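Local coordinates for coiled-coil quantitatively-enriched protein 1 (Schizosaccharomyces pombe, PDB 7CUJ), which links telomeres to the centrosome during meiotic prophase in fission yeast, acting as a molecular adaptor required for telomere length regulation and chromosome segregation, at residues M26-L29 with V30-F33; I49-K52 with I53-F56. One frame throughout, in Å; residues are numbered along the deposited sequence.

Interaction 1: residues M26-L29 with V30-F33; sequences MHRL and VQYF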
ATOM      1  N   MET A  26       5.444  -1.151 -15.821  1.00 19.51           N
ATOM      2  CA  MET A  26       6.333  -1.658 -14.790  1.00 18.89           C
ATOM      3  C   MET A  26       6.419  -0.653 -13.644  1.00 18.82           C
ATOM      4  O   MET A  26       6.441  -1.045 -12.482  1.00 17.90           O
ATOM      5  CB  MET A  26       7.735  -1.929 -15.349  1.00 18.44           C
ATOM      6  CG  MET A  26       7.839  -3.215 -16.148  1.00 18.01           C
ATOM      7  SD  MET A  26       7.173  -4.665 -15.282  1.00 17.59           S
ATOM      8  CE  MET A  26       8.245  -4.717 -13.847  1.00 17.23           C
ATOM      9  N   HIS A  27       6.459   0.639 -13.992  1.00 20.60           N
ATOM     10  CA  HIS A  27       6.522   1.718 -13.021  1.00 21.98           C
ATOM     11  C   HIS A  27       5.232   1.755 -12.202  1.00 21.62           C
ATOM     12  O   HIS A  27       5.283   1.864 -10.980  1.00 21.24           O
ATOM     13  CB  HIS A  27       6.867   3.046 -13.713  1.00 24.79           C
ATOM     14  CG  HIS A  27       6.666   4.253 -12.859  1.00 27.99           C
ATOM     15  ND1 HIS A  27       7.716   4.892 -12.222  1.00 30.12           N
ATOM     16  CD2 HIS A  27       5.550   4.947 -12.538  1.00 29.51           C
ATOM     17  CE1 HIS A  27       7.255   5.926 -11.545  1.00 31.46           C
ATOM     18  NE2 HIS A  27       5.929   5.980 -11.723  1.00 31.27           N
ATOM     19  N   ARG A  28       4.087   1.640 -12.886  1.00 21.83           N
ATOM     20  CA  ARG A  28       2.775   1.651 -12.257  1.00 22.39           C
ATOM     21  C   ARG A  28       2.642   0.455 -11.316  1.00 20.12           C
ATOM     22  O   ARG A  28       2.104   0.585 -10.216  1.00 19.73           O
ATOM     23  CB  ARG A  28       1.671   1.642 -13.322  1.00 24.68           C
ATOM     24  CG  ARG A  28       0.244   1.719 -12.786  1.00 27.09           C
ATOM     25  CD  ARG A  28      -0.166   3.054 -12.178  1.00 30.63           C
ATOM     26  NE  ARG A  28      -0.104   4.180 -13.107  1.00 34.60           N
ATOM     27  CZ  ARG A  28      -1.118   4.631 -13.845  1.00 36.67           C
ATOM     28  NH1 ARG A  28      -0.935   5.662 -14.652  1.00 39.08           N
ATOM     29  NH2 ARG A  28      -2.308   4.055 -13.778  1.00 37.89           N
ATOM     30  N   LEU A  29       3.145  -0.702 -11.766  1.00 18.41           N
ATOM     31  CA  LEU A  29       3.026  -1.959 -11.043  1.00 17.25           C
ATOM     32  C   LEU A  29       3.776  -1.883  -9.714  1.00 17.10           C
ATOM     33  O   LEU A  29       3.227  -2.242  -8.674  1.00 17.39           O
ATOM     34  CB  LEU A  29       3.564  -3.092 -11.924  1.00 15.98           C
ATOM     35  CG  LEU A  29       3.574  -4.478 -11.283  1.00 14.83           C
ATOM     36  CD1 LEU A  29       2.157  -4.949 -10.980  1.00 14.77           C
ATOM     37  CD2 LEU A  29       4.305  -5.478 -12.164  1.00 13.84           C
ATOM     38  N   VAL A  30       5.029  -1.412  -9.762  1.00 16.61           N
ATOM     39  CA  VAL A  30       5.876  -1.313  -8.585  1.00 16.49           C
ATOM     40  C   VAL A  30       5.273  -0.309  -7.603  1.00 17.20           C
ATOM     41  O   VAL A  30       5.305  -0.531  -6.398  1.00 17.65           O
ATOM     42  CB  VAL A  30       7.327  -0.959  -8.966  1.00 16.30           C
ATOM     43  CG1 VAL A  30       8.144  -0.510  -7.763  1.00 16.42           C
ATOM     44  CG2 VAL A  30       8.018  -2.111  -9.680  1.00 15.63           C
ATOM     45  N   GLN A  31       4.726   0.785  -8.146  1.00 18.04           N
ATOM     46  CA  GLN A  31       4.104   1.852  -7.381  1.00 20.00           C
ATOM     47  C   GLN A  31       2.889   1.308  -6.626  1.00 19.08           C
ATOM     48  O   GLN A  31       2.725   1.582  -5.441  1.00 20.37           O
ATOM     49  CB  GLN A  31       3.747   2.991  -8.340  1.00 23.98           C
ATOM     50  CG  GLN A  31       3.078   4.193  -7.688  1.00 28.25           C
ATOM     51  CD  GLN A  31       2.452   5.098  -8.724  1.00 33.11           C
ATOM     52  OE1 GLN A  31       1.526   4.712  -9.438  1.00 37.43           O
ATOM     53  NE2 GLN A  31       2.951   6.321  -8.811  1.00 36.40           N
ATOM     54  N   TYR A  32       2.058   0.520  -7.323  1.00 17.30           N
ATOM     55  CA  TYR A  32       0.847  -0.067  -6.772  1.00 16.05           C
ATOM     56  C   TYR A  32       1.200  -1.075  -5.678  1.00 15.07           C
ATOM     57  O   TYR A  32       0.421  -1.278  -4.750  1.00 15.71           O
ATOM     58  CB  TYR A  32       0.022  -0.721  -7.887  1.00 15.96           C
ATOM     59  CG  TYR A  32      -1.343  -1.206  -7.464  1.00 15.91           C
ATOM     60  CD1 TYR A  32      -2.438  -0.355  -7.488  1.00 16.58           C
ATOM     61  CD2 TYR A  32      -1.541  -2.510  -7.028  1.00 15.15           C
ATOM     62  CE1 TYR A  32      -3.693  -0.783  -7.089  1.00 16.90           C
ATOM     63  CE2 TYR A  32      -2.791  -2.953  -6.627  1.00 15.59           C
ATOM     64  CZ  TYR A  32      -3.870  -2.084  -6.654  1.00 16.44           C
ATOM     65  OH  TYR A  32      -5.107  -2.498  -6.262  1.00 17.70           O
ATOM     66  N   PHE A  33       2.374  -1.704  -5.806  1.00 14.71           N
ATOM     67  CA  PHE A  33       2.849  -2.720  -4.880  1.00 14.54           C
ATOM     68  C   PHE A  33       3.912  -2.147  -3.939  1.00 15.13           C
ATOM     69  O   PHE A  33       4.629  -2.906  -3.288  1.00 15.90           O
ATOM     70  CB  PHE A  33       3.444  -3.898  -5.663  1.00 14.09           C
ATOM     71  CG  PHE A  33       2.455  -4.960  -6.075  1.00 13.23           C
ATOM     72  CD1 PHE A  33       1.733  -4.836  -7.254  1.00 12.86           C
ATOM     73  CD2 PHE A  33       2.239  -6.076  -5.280  1.00 13.27           C
ATOM     74  CE1 PHE A  33       0.814  -5.805  -7.628  1.00 13.00           C
ATOM     75  CE2 PHE A  33       1.326  -7.048  -5.662  1.00 13.57           C
ATOM     76  CZ  PHE A  33       0.612  -6.910  -6.832  1.00 13.51           C
TER
HETATM   77  O   HOH W   1       2.258   5.514 -12.658  1.00 44.02           O
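Met26 O accepts Val30 N at 3.1 Å, and the same i to i+4 step joins His27 to Gln31 and Arg28 to Tyr32, so that 26-32 form the last turns of helix 20-32, with Phe33 just beyond. The series weakens at its end: Phe33 N still reaches Leu29 O, but the N-H to acceptor angle falls to 135°. Phe33 has left helical backbone angles and serves as N-cap residue of the helix that follows.

Leu29 CD1 lies 3.7 Å from Phe33 CE1, because chi1 of 177° turns the leucine's CG opposite its backbone N. Leu29 O meets the phenyl ring at its edge, in its plane, 3.3 Å from Phe33 CD1. The ring also meets Phe56 edge-to-face. Cutting Phe33 back to an alanine is likely to leave Leu29 CD1 and Phe56 without this ring. On the more polar flank, Arg28 and Gln31 run alongside one another, Arg28 CD 3.6 Å from Gln31 OE1, their guanidinium and amide planes 29° apart. A water lies in the guanidinium plane, accepting from Arg28 NE at 2.7 Å and donating weakly to Gln31 OE1.

The helix end thus meets a chain of another protein with mixed chemistry, through hydrogen bonds from Arg28 NH2 and Tyr32 OH and through apolar packing of Leu29 and Phe33, consistent with an adaptor's surface.

Interaction 2: residues I49-K52 with I53-F56; sequences IQEK and IRLF
Ile49 O receives Ile53 N at 3.0 Å, with the donor in the carbonyl plane, and Ile53 CG1 follows to 3.5 Å from the same oxygen. That branch stands beside its own backbone N (chi1 -71°), which is how it comes to lie close to the turn before. Ile49 itself packs on His39 of helix 34-41, and its backbone N is bonded to Asp46 OD1 near the start of the helix.

Gln50 O accepts Arg54 N, and it also lies over one face of the Arg54 guanidinium. Here the arginine chain, bent at chi3 (-54°), folds back along the helix it belongs to instead of extending from it.

Glu51 meets that folded group chiefly through its carbon atoms. Its CA sits 3.5 Å above the guanidinium plane, offset toward the rim, while Glu51 CB is 3.8 Å from Arg54 NH2. The carboxylate stays farther off, with Glu51 OE1 4.7 Å from Arg54 NH2, and its plane is turned 33° from the guanidinium. Opposite charges at this spacing would probably attract without forming a salt bridge. The backbone bond from Leu55 N to Glu51 O is weak.

This piece of the longer protein has a parallel six-stranded sheet, and helix 47-65 packs with helices 20-32, 34-41 and 232-243. The helix is amphipathic here: Ile53 packs on Cys36 and Phe40, and Phe56 on Val237, whereas Glu51 and Arg54 occupy an exposed flank.

Lys52 O takes Phe56 N at 3.1 Å and, weakly, Leu55 N; Leu55 CB also rests 3.4 Å from Lys52 O. The extended lysine chain leads to the second subunit, another copy of this protein, where NZ makes a weak hydrogen bond to His39 ND1.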
ATOM      1  N   ILE A  49       1.302 -12.047   2.370  1.00 34.12           N
ATOM      2  CA  ILE A  49       2.183 -11.089   1.718  1.00 32.71           C
ATOM      3  C   ILE A  49       2.857 -11.779   0.533  1.00 33.88           C
ATOM      4  O   ILE A  49       2.932 -11.219  -0.562  1.00 30.55           O
ATOM      5  CB  ILE A  49       3.227 -10.515   2.703  1.00 32.37           C
ATOM      6  CG1 ILE A  49       2.598  -9.640   3.793  1.00 31.49           C
ATOM      7  CG2 ILE A  49       4.335  -9.781   1.958  1.00 30.07           C
ATOM      8  CD1 ILE A  49       2.082  -8.295   3.316  1.00 28.80           C
ATOM      9  N   GLN A  50       3.336 -13.004   0.775  1.00 36.54           N
ATOM     10  CA  GLN A  50       4.045 -13.801  -0.213  1.00 37.15           C
ATOM     11  C   GLN A  50       3.119 -14.149  -1.376  1.00 34.73           C
ATOM     12  O   GLN A  50       3.563 -14.207  -2.519  1.00 32.67           O
ATOM     13  CB  GLN A  50       4.623 -15.055   0.444  1.00 41.91           C
ATOM     14  CG  GLN A  50       5.807 -14.763   1.353  1.00 45.71           C
ATOM     15  CD  GLN A  50       6.134 -15.900   2.289  1.00 51.60           C
ATOM     16  OE1 GLN A  50       5.704 -17.035   2.098  1.00 55.84           O
ATOM     17  NE2 GLN A  50       6.914 -15.600   3.315  1.00 54.21           N
ATOM     18  N   GLU A  51       1.835 -14.368  -1.061  1.00 35.27           N
ATOM     19  CA  GLU A  51       0.795 -14.644  -2.041  1.00 35.76           C
ATOM     20  C   GLU A  51       0.643 -13.450  -2.981  1.00 33.35           C
ATOM     21  O   GLU A  51       0.482 -13.626  -4.188  1.00 33.14           O
ATOM     22  CB  GLU A  51      -0.519 -14.956  -1.319  1.00 39.11           C
ATOM     23  CG  GLU A  51      -1.691 -15.243  -2.244  1.00 42.45           C
ATOM     24  CD  GLU A  51      -2.866 -15.954  -1.589  1.00 48.10           C
ATOM     25  OE1 GLU A  51      -3.531 -16.744  -2.289  1.00 54.07           O
ATOM     26  OE2 GLU A  51      -3.116 -15.718  -0.380  1.00 51.30           O
ATOM     27  N   LYS A  52       0.703 -12.239  -2.408  1.00 30.78           N
ATOM     28  CA  LYS A  52       0.536 -11.001  -3.153  1.00 27.51           C
ATOM     29  C   LYS A  52       1.769 -10.713  -4.007  1.00 23.75           C
ATOM     30  O   LYS A  52       1.652 -10.117  -5.073  1.00 21.59           O
ATOM     31  CB  LYS A  52       0.208  -9.846  -2.201  1.00 26.97           C
ATOM     32  CG  LYS A  52      -1.275  -9.689  -1.897  1.00 28.75           C
ATOM     33  CD  LYS A  52      -1.568  -9.102  -0.539  1.00 28.93           C
ATOM     34  CE  LYS A  52      -3.055  -8.997  -0.270  1.00 30.80           C
ATOM     35  NZ  LYS A  52      -3.327  -8.434   1.072  1.00 30.82           N
ATOM     36  N   ILE A  53       2.943 -11.140  -3.529  1.00 23.09           N
ATOM     37  CA  ILE A  53       4.173 -10.952  -4.279  1.00 22.44           C
ATOM     38  C   ILE A  53       4.161 -11.852  -5.515  1.00 23.27           C
ATOM     39  O   ILE A  53       4.713 -11.479  -6.547  1.00 23.27           O
ATOM     40  CB  ILE A  53       5.422 -11.158  -3.395  1.00 22.60           C
ATOM     41  CG1 ILE A  53       5.603 -10.016  -2.388  1.00 21.81           C
ATOM     42  CG2 ILE A  53       6.675 -11.363  -4.239  1.00 21.61           C
ATOM     43  CD1 ILE A  53       5.871  -8.665  -3.015  1.00 19.66           C
ATOM     44  N   ARG A  54       3.510 -13.018  -5.414  1.00 25.08           N
ATOM     45  CA  ARG A  54       3.390 -13.915  -6.554  1.00 25.83           C
ATOM     46  C   ARG A  54       2.553 -13.258  -7.651  1.00 23.53           C
ATOM     47  O   ARG A  54       2.822 -13.461  -8.829  1.00 24.21           O
ATOM     48  CB  ARG A  54       2.870 -15.297  -6.142  1.00 29.31           C
ATOM     49  CG  ARG A  54       3.932 -16.178  -5.498  1.00 32.05           C
ATOM     50  CD  ARG A  54       3.567 -17.649  -5.408  1.00 35.54           C
ATOM     51  NE  ARG A  54       2.290 -17.879  -4.743  1.00 38.21           N
ATOM     52  CZ  ARG A  54       2.112 -17.924  -3.425  1.00 39.42           C
ATOM     53  NH1 ARG A  54       3.134 -17.752  -2.604  1.00 39.16           N
ATOM     54  NH2 ARG A  54       0.904 -18.139  -2.932  1.00 40.61           N
ATOM     55  N   LEU A  55       1.560 -12.456  -7.251  1.00 21.89           N
ATOM     56  CA  LEU A  55       0.734 -11.730  -8.205  1.00 20.29           C
ATOM     57  C   LEU A  55       1.551 -10.620  -8.866  1.00 18.65           C
ATOM     58  O   LEU A  55       1.385 -10.355 -10.055  1.00 18.01           O
ATOM     59  CB  LEU A  55      -0.511 -11.181  -7.500  1.00 20.22           C
ATOM     60  CG  LEU A  55      -1.456 -10.355  -8.373  1.00 20.06           C
ATOM     61  CD1 LEU A  55      -2.088 -11.200  -9.477  1.00 20.50           C
ATOM     62  CD2 LEU A  55      -2.523  -9.670  -7.529  1.00 20.35           C
ATOM     63  N   PHE A  56       2.435  -9.984  -8.082  1.00 17.24           N
ATOM     64  CA  PHE A  56       3.349  -8.980  -8.602  1.00 16.14           C
ATOM     65  C   PHE A  56       4.237  -9.602  -9.677  1.00 16.18           C
ATOM     66  O   PHE A  56       4.399  -9.039 -10.756  1.00 16.13           O
ATOM     67  CB  PHE A  56       4.228  -8.382  -7.497  1.00 15.44           C
ATOM     68  CG  PHE A  56       5.353  -7.531  -8.030  1.00 14.62           C
ATOM     69  CD1 PHE A  56       5.113  -6.238  -8.478  1.00 13.99           C
ATOM     70  CD2 PHE A  56       6.643  -8.033  -8.130  1.00 14.71           C
ATOM     71  CE1 PHE A  56       6.141  -5.463  -8.993  1.00 13.73           C
ATOM     72  CE2 PHE A  56       7.669  -7.258  -8.649  1.00 14.29           C
ATOM     73  CZ  PHE A  56       7.417  -5.974  -9.080  1.00 14.10           C
TER

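Interactions 1 and 2 illustrate how two helices separated by helix 34-41 share one apolar seam: each is a local contact within its own helix, their centres lie 13 Å apart, and aromatic side chains bridge them. Phe56 CE1 touches both Leu29 CG (3.6 Å) and Val30 CG2 (3.9 Å). Phe33 reaches the other way, placing Phe33 CE2 3.7 Å from Phe56 CB. Both interactions also have an outward side: interaction 1 is in contact with chains of another protein, and in interaction 2 Lys52 and Leu55 also pack on a chain of another protein, while Ile49 and Lys52 meet the second copy of this protein.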